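Local coordinates for CCMAN5 (Cellulosimicrobium cellulans, PDB 2XSG), which is a bacterial family GH92 alpha-mannosidase that hydrolyses mannosides and probably enables mannose-6-phosphate modification of yeast-made lysosomal enzymes, at residues 199-211 with 248-262. Residues are numbered along the deposited sequence; the frame is centred on the assembly and turned at random.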
ATOM      1  N   ALA A 199     -11.370  10.425 -11.064  1.00  3.00           N
ATOM      2  CA  ALA A 199     -10.367  11.172 -11.793  1.00  3.47           C
ATOM      3  C   ALA A 199      -9.534  11.959 -10.780  1.00  3.30           C
ATOM      4  O   ALA A 199      -9.966  12.157  -9.625  1.00  4.13           O
ATOM      5  CB  ALA A 199     -11.026  12.117 -12.793  1.00  3.61           C
ATOM      6  N   TYR A 200      -8.353  12.403 -11.221  1.00  2.64           N
ATOM      7  CA  TYR A 200      -7.433  13.227 -10.432  1.00  2.36           C
ATOM      8  C   TYR A 200      -6.696  14.181 -11.388  1.00  2.47           C
ATOM      9  O   TYR A 200      -6.494  13.867 -12.552  1.00  2.23           O
ATOM     10  CB  TYR A 200      -6.412  12.352  -9.688  1.00  2.78           C
ATOM     11  CG  TYR A 200      -5.484  11.611 -10.634  1.00  2.79           C
ATOM     12  CD1 TYR A 200      -5.788  10.330 -11.088  1.00  2.95           C
ATOM     13  CD2 TYR A 200      -4.305  12.210 -11.087  1.00  2.71           C
ATOM     14  CE1 TYR A 200      -4.937   9.667 -11.976  1.00  2.51           C
ATOM     15  CE2 TYR A 200      -3.464  11.560 -11.986  1.00  2.11           C
ATOM     16  CZ  TYR A 200      -3.787  10.297 -12.422  1.00  2.00           C
ATOM     17  OH  TYR A 200      -2.942   9.671 -13.304  1.00  3.52           O
ATOM     18  N   THR A 201      -6.303  15.344 -10.890  1.00  2.78           N
ATOM     19  CA  THR A 201      -5.484  16.263 -11.672  1.00  2.69           C
ATOM     20  C   THR A 201      -4.211  16.649 -10.916  1.00  2.22           C
ATOM     21  O   THR A 201      -4.254  16.940  -9.714  1.00  2.32           O
ATOM     22  CB  THR A 201      -6.283  17.520 -12.025  1.00  2.83           C
ATOM     23  OG1 THR A 201      -7.412  17.131 -12.820  1.00  2.74           O
ATOM     24  CG2 THR A 201      -5.421  18.536 -12.805  1.00  2.00           C
ATOM     25  N   LEU A 202      -3.094  16.651 -11.634  1.00  2.19           N
ATOM     26  CA  LEU A 202      -1.811  17.154 -11.121  1.00  2.11           C
ATOM     27  C   LEU A 202      -1.221  18.176 -12.076  1.00  2.30           C
ATOM     28  O   LEU A 202      -1.317  18.021 -13.303  1.00  2.20           O
ATOM     29  CB  LEU A 202      -0.822  16.003 -10.924  1.00  2.74           C
ATOM     30  CG  LEU A 202      -1.052  15.098  -9.709  1.00  2.00           C
ATOM     31  CD1 LEU A 202      -0.113  13.919  -9.809  1.00  2.41           C
ATOM     32  CD2 LEU A 202      -0.814  15.871  -8.378  1.00  3.37           C
ATOM     33  N   TYR A 203      -0.638  19.236 -11.516  1.00  2.41           N
ATOM     34  CA  TYR A 203       0.066  20.248 -12.306  1.00  2.45           C
ATOM     35  C   TYR A 203       1.554  19.949 -12.296  1.00  2.79           C
ATOM     36  O   TYR A 203       2.070  19.349 -11.342  1.00  2.94           O
ATOM     37  CB  TYR A 203      -0.236  21.669 -11.790  1.00  2.40           C
ATOM     38  CG  TYR A 203      -1.711  21.961 -11.822  1.00  2.00           C
ATOM     39  CD1 TYR A 203      -2.517  21.659 -10.728  1.00  3.38           C
ATOM     40  CD2 TYR A 203      -2.315  22.485 -12.961  1.00  2.98           C
ATOM     41  CE1 TYR A 203      -3.879  21.891 -10.740  1.00  2.00           C
ATOM     42  CE2 TYR A 203      -3.714  22.716 -12.998  1.00  3.00           C
ATOM     43  CZ  TYR A 203      -4.478  22.419 -11.877  1.00  3.87           C
ATOM     44  OH  TYR A 203      -5.839  22.653 -11.873  1.00  2.19           O
ATOM     45  N   TYR A 204       2.245  20.331 -13.367  1.00  2.50           N
ATOM     46  CA  TYR A 204       3.675  20.034 -13.452  1.00  2.82           C
ATOM     47  C   TYR A 204       4.475  21.231 -13.998  1.00  2.70           C
ATOM     48  O   TYR A 204       3.947  22.066 -14.711  1.00  2.11           O
ATOM     49  CB  TYR A 204       3.919  18.761 -14.299  1.00  2.81           C
ATOM     50  CG  TYR A 204       3.622  18.999 -15.762  1.00  4.05           C
ATOM     51  CD1 TYR A 204       4.629  19.418 -16.633  1.00  4.87           C
ATOM     52  CD2 TYR A 204       2.319  18.871 -16.263  1.00  5.59           C
ATOM     53  CE1 TYR A 204       4.359  19.676 -17.964  1.00  4.85           C
ATOM     54  CE2 TYR A 204       2.032  19.142 -17.603  1.00  3.40           C
ATOM     55  CZ  TYR A 204       3.059  19.547 -18.440  1.00  6.32           C
ATOM     56  OH  TYR A 204       2.803  19.811 -19.758  1.00  6.94           O
ATOM     57  N   THR A 205       5.762  21.278 -13.654  1.00  3.03           N
ATOM     58  CA  THR A 205       6.737  22.128 -14.324  1.00  2.58           C
ATOM     59  C   THR A 205       7.983  21.270 -14.571  1.00  3.29           C
ATOM     60  O   THR A 205       8.354  20.466 -13.722  1.00  3.05           O
ATOM     61  CB  THR A 205       7.096  23.396 -13.487  1.00  2.37           C
ATOM     62  OG1 THR A 205       8.032  24.198 -14.220  1.00  2.69           O
ATOM     63  CG2 THR A 205       7.733  23.009 -12.145  1.00  2.00           C
ATOM     64  N   ALA A 206       8.573  21.389 -15.759  1.00  3.68           N
ATOM     65  CA  ALA A 206       9.794  20.636 -16.103  1.00  4.47           C
ATOM     66  C   ALA A 206      10.720  21.589 -16.815  1.00  4.58           C
ATOM     67  O   ALA A 206      10.335  22.190 -17.818  1.00  5.82           O
ATOM     68  CB  ALA A 206       9.463  19.434 -17.004  1.00  4.35           C
ATOM     69  N   ARG A 207      11.920  21.770 -16.287  1.00  4.78           N
ATOM     70  CA  ARG A 207      12.901  22.615 -16.953  1.00  5.09           C
ATOM     71  C   ARG A 207      14.090  21.765 -17.373  1.00  5.18           C
ATOM     72  O   ARG A 207      14.433  20.802 -16.684  1.00  5.05           O
ATOM     73  CB  ARG A 207      13.370  23.742 -16.027  1.00  5.24           C
ATOM     74  CG  ARG A 207      14.133  23.254 -14.777  1.00  5.92           C
ATOM     75  CD  ARG A 207      14.530  24.419 -13.860  1.00  8.59           C
ATOM     76  NE  ARG A 207      15.671  24.037 -13.041  1.00 12.46           N
ATOM     77  CZ  ARG A 207      16.148  24.727 -12.012  1.00 14.37           C
ATOM     78  NH1 ARG A 207      15.573  25.866 -11.638  1.00 18.57           N
ATOM     79  NH2 ARG A 207      17.199  24.275 -11.349  1.00 11.97           N
ATOM     80  N   THR A 208      14.702  22.116 -18.506  1.00  5.03           N
ATOM     81  CA  THR A 208      15.984  21.541 -18.899  1.00  4.88           C
ATOM     82  C   THR A 208      17.063  22.359 -18.196  1.00  5.08           C
ATOM     83  O   THR A 208      16.805  23.485 -17.731  1.00  4.26           O
ATOM     84  CB  THR A 208      16.211  21.568 -20.436  1.00  4.87           C
ATOM     85  OG1 THR A 208      16.367  22.918 -20.877  1.00  6.60           O
ATOM     86  CG2 THR A 208      15.037  20.916 -21.193  1.00  5.08           C
ATOM     87  N   LEU A 209      18.252  21.781 -18.091  1.00  4.45           N
ATOM     88  CA  LEU A 209      19.385  22.470 -17.509  1.00  5.26           C
ATOM     89  C   LEU A 209      20.384  22.893 -18.591  1.00  5.37           C
ATOM     90  O   LEU A 209      21.355  23.595 -18.299  1.00  6.01           O
ATOM     91  CB  LEU A 209      20.057  21.596 -16.433  1.00  4.92           C
ATOM     92  CG  LEU A 209      19.137  21.160 -15.287  1.00  5.54           C
ATOM     93  CD1 LEU A 209      19.850  20.162 -14.388  1.00  5.71           C
ATOM     94  CD2 LEU A 209      18.649  22.364 -14.467  1.00  6.51           C
ATOM     95  N   GLN A 210      20.133  22.460 -19.827  1.00  5.28           N
ATOM     96  CA  GLN A 210      20.922  22.852 -21.007  1.00  6.01           C
ATOM     97  C   GLN A 210      20.006  23.488 -22.037  1.00  6.33           C
ATOM     98  O   GLN A 210      18.780  23.308 -21.952  1.00  6.83           O
ATOM     99  CB  GLN A 210      21.656  21.641 -21.612  1.00  5.86           C
ATOM    100  CG  GLN A 210      22.809  21.136 -20.755  1.00  5.07           C
ATOM    101  CD  GLN A 210      22.332  20.356 -19.539  1.00  7.03           C
ATOM    102  OE1 GLN A 210      22.955  20.390 -18.474  1.00  8.22           O
ATOM    103  NE2 GLN A 210      21.220  19.650 -19.692  1.00  4.78           N
ATOM    104  N   PRO A 211      20.569  24.293 -22.974  1.00  7.04           N
ATOM    105  CA  PRO A 211      19.711  24.931 -23.972  1.00  6.91           C
ATOM    106  C   PRO A 211      19.056  23.888 -24.878  1.00  7.63           C
ATOM    107  O   PRO A 211      19.663  22.850 -25.202  1.00  6.93           O
ATOM    108  CB  PRO A 211      20.680  25.807 -24.781  1.00  7.44           C
ATOM    109  CG  PRO A 211      21.833  26.056 -23.868  1.00  7.91           C
ATOM    110  CD  PRO A 211      21.949  24.833 -23.002  1.00  6.74           C
ATOM    111  N   ILE A 248      22.825  15.750 -20.222  1.00  7.18           N
ATOM    112  CA  ILE A 248      21.491  16.313 -20.411  1.00  6.42           C
ATOM    113  C   ILE A 248      20.688  16.147 -19.114  1.00  6.11           C
ATOM    114  O   ILE A 248      20.426  15.032 -18.667  1.00  6.21           O
ATOM    115  CB  ILE A 248      20.761  15.619 -21.586  1.00  6.69           C
ATOM    116  CG1 ILE A 248      21.572  15.733 -22.893  1.00  6.69           C
ATOM    117  CG2 ILE A 248      19.354  16.199 -21.761  1.00  6.34           C
ATOM    118  CD1 ILE A 248      21.819  17.191 -23.376  1.00  6.68           C
ATOM    119  N   GLY A 249      20.300  17.261 -18.520  1.00  5.75           N
ATOM    120  CA  GLY A 249      19.573  17.275 -17.238  1.00  5.33           C
ATOM    121  C   GLY A 249      18.141  17.789 -17.356  1.00  5.01           C
ATOM    122  O   GLY A 249      17.825  18.610 -18.218  1.00  4.56           O
ATOM    123  N   LEU A 250      17.265  17.283 -16.494  1.00  4.19           N
ATOM    124  CA  LEU A 250      15.869  17.658 -16.496  1.00  3.68           C
ATOM    125  C   LEU A 250      15.361  17.577 -15.072  1.00  3.96           C
ATOM    126  O   LEU A 250      15.742  16.672 -14.326  1.00  3.22           O
ATOM    127  CB  LEU A 250      15.052  16.717 -17.387  1.00  4.02           C
ATOM    128  CG  LEU A 250      13.627  17.189 -17.676  1.00  3.60           C
ATOM    129  CD1 LEU A 250      13.677  18.223 -18.771  1.00  2.76           C
ATOM    130  CD2 LEU A 250      12.712  16.037 -18.069  1.00  2.17           C
ATOM    131  N   GLN A 251      14.499  18.524 -14.701  1.00  3.99           N
ATOM    132  CA  GLN A 251      13.932  18.563 -13.359  1.00  3.91           C
ATOM    133  C   GLN A 251      12.432  18.743 -13.479  1.00  3.70           C
ATOM    134  O   GLN A 251      11.964  19.697 -14.094  1.00  3.32           O
ATOM    135  CB  GLN A 251      14.567  19.695 -12.530  1.00  4.18           C
ATOM    136  CG  GLN A 251      16.100  19.601 -12.373  1.00  5.20           C
ATOM    137  CD  GLN A 251      16.651  20.588 -11.367  1.00  6.32           C
ATOM    138  OE1 GLN A 251      17.658  20.325 -10.693  1.00  7.81           O
ATOM    139  NE2 GLN A 251      15.989  21.727 -11.243  1.00  5.35           N
ATOM    140  N   VAL A 252      11.679  17.806 -12.906  1.00  4.21           N
ATOM    141  CA  VAL A 252      10.220  17.801 -13.026  1.00  4.45           C
ATOM    142  C   VAL A 252       9.613  17.876 -11.628  1.00  4.79           C
ATOM    143  O   VAL A 252       9.935  17.049 -10.775  1.00  4.56           O
ATOM    144  CB  VAL A 252       9.718  16.493 -13.696  1.00  4.89           C
ATOM    145  CG1 VAL A 252       8.200  16.506 -13.856  1.00  4.71           C
ATOM    146  CG2 VAL A 252      10.420  16.243 -15.048  1.00  5.38           C
ATOM    147  N   THR A 253       8.730  18.842 -11.394  1.00  3.94           N
ATOM    148  CA  THR A 253       8.070  18.940 -10.089  1.00  4.13           C
ATOM    149  C   THR A 253       6.547  18.936 -10.263  1.00  3.77           C
ATOM    150  O   THR A 253       6.037  19.541 -11.219  1.00  3.52           O
ATOM    151  CB  THR A 253       8.559  20.178  -9.302  1.00  4.06           C
ATOM    152  OG1 THR A 253       9.976  20.082  -9.122  1.00  4.28           O
ATOM    153  CG2 THR A 253       7.908  20.276  -7.931  1.00  4.06           C
ATOM    154  N   LEU A 254       5.861  18.234  -9.352  1.00  3.10           N
ATOM    155  CA  LEU A 254       4.403  18.048  -9.364  1.00  3.15           C
ATOM    156  C   LEU A 254       3.707  18.794  -8.230  1.00  3.16           C
ATOM    157  O   LEU A 254       4.210  18.880  -7.118  1.00  3.79           O
ATOM    158  CB  LEU A 254       4.046  16.545  -9.245  1.00  3.45           C
ATOM    159  CG  LEU A 254       4.679  15.589 -10.255  1.00  2.89           C
ATOM    160  CD1 LEU A 254       4.601  14.099  -9.858  1.00  2.93           C
ATOM    161  CD2 LEU A 254       4.028  15.813 -11.624  1.00  2.00           C
ATOM    162  N   SER A 255       2.512  19.297  -8.503  1.00  3.27           N
ATOM    163  CA  SER A 255       1.716  19.965  -7.472  1.00  3.13           C
ATOM    164  C   SER A 255       0.252  19.724  -7.752  1.00  2.54           C
ATOM    165  O   SER A 255      -0.181  19.863  -8.892  1.00  2.56           O
ATOM    166  CB  SER A 255       1.989  21.475  -7.453  1.00  3.13           C
ATOM    167  OG  SER A 255       1.134  22.162  -6.537  1.00  3.49           O
ATOM    168  N   PRO A 256      -0.518  19.360  -6.712  1.00  2.29           N
ATOM    169  CA  PRO A 256      -1.961  19.265  -6.833  1.00  2.32           C
ATOM    170  C   PRO A 256      -2.622  20.640  -6.890  1.00  2.53           C
ATOM    171  O   PRO A 256      -3.841  20.734  -7.133  1.00  2.28           O
ATOM    172  CB  PRO A 256      -2.369  18.529  -5.546  1.00  2.75           C
ATOM    173  CG  PRO A 256      -1.076  17.929  -4.995  1.00  2.07           C
ATOM    174  CD  PRO A 256      -0.062  18.945  -5.376  1.00  2.52           C
ATOM    175  N   VAL A 257      -1.832  21.696  -6.693  1.00  2.41           N
ATOM    176  CA  VAL A 257      -2.380  23.047  -6.529  1.00  2.47           C
ATOM    177  C   VAL A 257      -2.352  23.884  -7.822  1.00  2.66           C
ATOM    178  O   VAL A 257      -3.383  24.442  -8.231  1.00  2.13           O
ATOM    179  CB  VAL A 257      -1.656  23.789  -5.382  1.00  2.32           C
ATOM    180  CG1 VAL A 257      -1.999  25.281  -5.351  1.00  2.00           C
ATOM    181  CG2 VAL A 257      -1.976  23.122  -4.042  1.00  3.40           C
ATOM    182  N   SER A 258      -1.177  24.014  -8.434  1.00  2.91           N
ATOM    183  CA  SER A 258      -1.050  24.828  -9.645  1.00  3.37           C
ATOM    184  C   SER A 258       0.311  24.690 -10.247  1.00  3.75           C
ATOM    185  O   SER A 258       1.237  24.140  -9.618  1.00  3.80           O
ATOM    186  CB  SER A 258      -1.339  26.315  -9.363  1.00  3.66           C
ATOM    187  OG  SER A 258      -0.285  26.943  -8.633  1.00  3.41           O
ATOM    188  N   VAL A 259       0.432  25.168 -11.483  1.00  3.20           N
ATOM    189  CA  VAL A 259       1.721  25.201 -12.139  1.00  3.32           C
ATOM    190  C   VAL A 259       2.672  26.119 -11.369  1.00  3.51           C
ATOM    191  O   VAL A 259       3.825  25.760 -11.118  1.00  3.41           O
ATOM    192  CB  VAL A 259       1.590  25.634 -13.620  1.00  3.86           C
ATOM    193  CG1 VAL A 259       2.871  26.340 -14.097  1.00  2.01           C
ATOM    194  CG2 VAL A 259       1.284  24.402 -14.499  1.00  3.03           C
ATOM    195  N   GLU A 260       2.186  27.296 -10.975  1.00  3.75           N
ATOM    196  CA  GLU A 260       3.046  28.223 -10.296  1.00  4.54           C
ATOM    197  C   GLU A 260       3.445  27.697  -8.921  1.00  3.61           C
ATOM    198  O   GLU A 260       4.597  27.868  -8.511  1.00  3.61           O
ATOM    199  CB  GLU A 260       2.451  29.642 -10.240  1.00  5.71           C
ATOM    200  CG  GLU A 260       3.452  30.711  -9.715  1.00 10.78           C
ATOM    201  CD  GLU A 260       4.628  31.034 -10.666  1.00 16.87           C
ATOM    202  OE1 GLU A 260       4.469  31.017 -11.911  1.00 18.18           O
ATOM    203  OE2 GLU A 260       5.729  31.324 -10.151  1.00 20.50           O
ATOM    204  N   GLN A 261       2.535  27.015  -8.236  1.00  2.90           N
ATOM    205  CA  GLN A 261       2.919  26.350  -6.996  1.00  2.88           C
ATOM    206  C   GLN A 261       4.017  25.290  -7.240  1.00  2.58           C
ATOM    207  O   GLN A 261       4.956  25.185  -6.451  1.00  2.98           O
ATOM    208  CB  GLN A 261       1.715  25.752  -6.268  1.00  2.40           C
ATOM    209  CG  GLN A 261       2.067  25.186  -4.893  1.00  3.26           C
ATOM    210  CD  GLN A 261       2.529  26.266  -3.925  1.00  2.00           C
ATOM    211  OE1 GLN A 261       1.749  27.127  -3.540  1.00  4.28           O
ATOM    212  NE2 GLN A 261       3.804  26.228  -3.539  1.00  2.16           N
ATOM    213  N   ALA A 262       3.919  24.549  -8.347  1.00  2.36           N
ATOM    214  CA  ALA A 262       4.950  23.564  -8.709  1.00  3.15           C
ATOM    215  C   ALA A 262       6.330  24.229  -8.922  1.00  3.19           C
ATOM    216  O   ALA A 262       7.348  23.699  -8.514  1.00  2.33           O
ATOM    217  CB  ALA A 262       4.530  22.768  -9.940  1.00  2.29           C
TER
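Leu202 lays CD2 against the Pro256 ring, 4.0 Å from CG, where strand 248-255 ends beside strand 198-208 in an antiparallel sheet of the N-terminal domain. At the hydrogen-bonded pair Tyr203-Ser255, Tyr203 N donates to Ser255 O (2.7 Å). With CG anti to its carbonyl carbon (chi1 -58°), the Tyr203 ring lies over the turn into helix 259-270. Ser258, the helix N-cap, sets its CA over one ring face, a CH-pi contact 4.0 Å from the centroid, while Ser255 O sits at the ring edge. A leucine here, having no ring, would probably open a gap over Ser258 and leave the turn freer to shift. Tyr204, on the other face, packs CB against Leu254 CD2 and sends its hydroxyl to Ser174 O. Thr205 offers methyl CG2 to Ala262 CB on the helix (3.9 Å) and OG1 to Glu186 of strand 185-195. Ala206 rests its small CB on Val252 CG2 (3.9 Å), a non-hydrogen-bonded pair. Arg207 and Gln251 exchange two backbone hydrogen bonds; their side chains run alongside, but two donors meet too closely, so the modelled ends are doubtful. Thr208 CG2 touches Leu250 CD1. Gly249, lacking a CB that would strike Leu209 CD1, lets that side chain lie against its backbone, and Leu209 N donates a long hydrogen bond to Gly249 O (3.2 Å) from above the carbonyl plane.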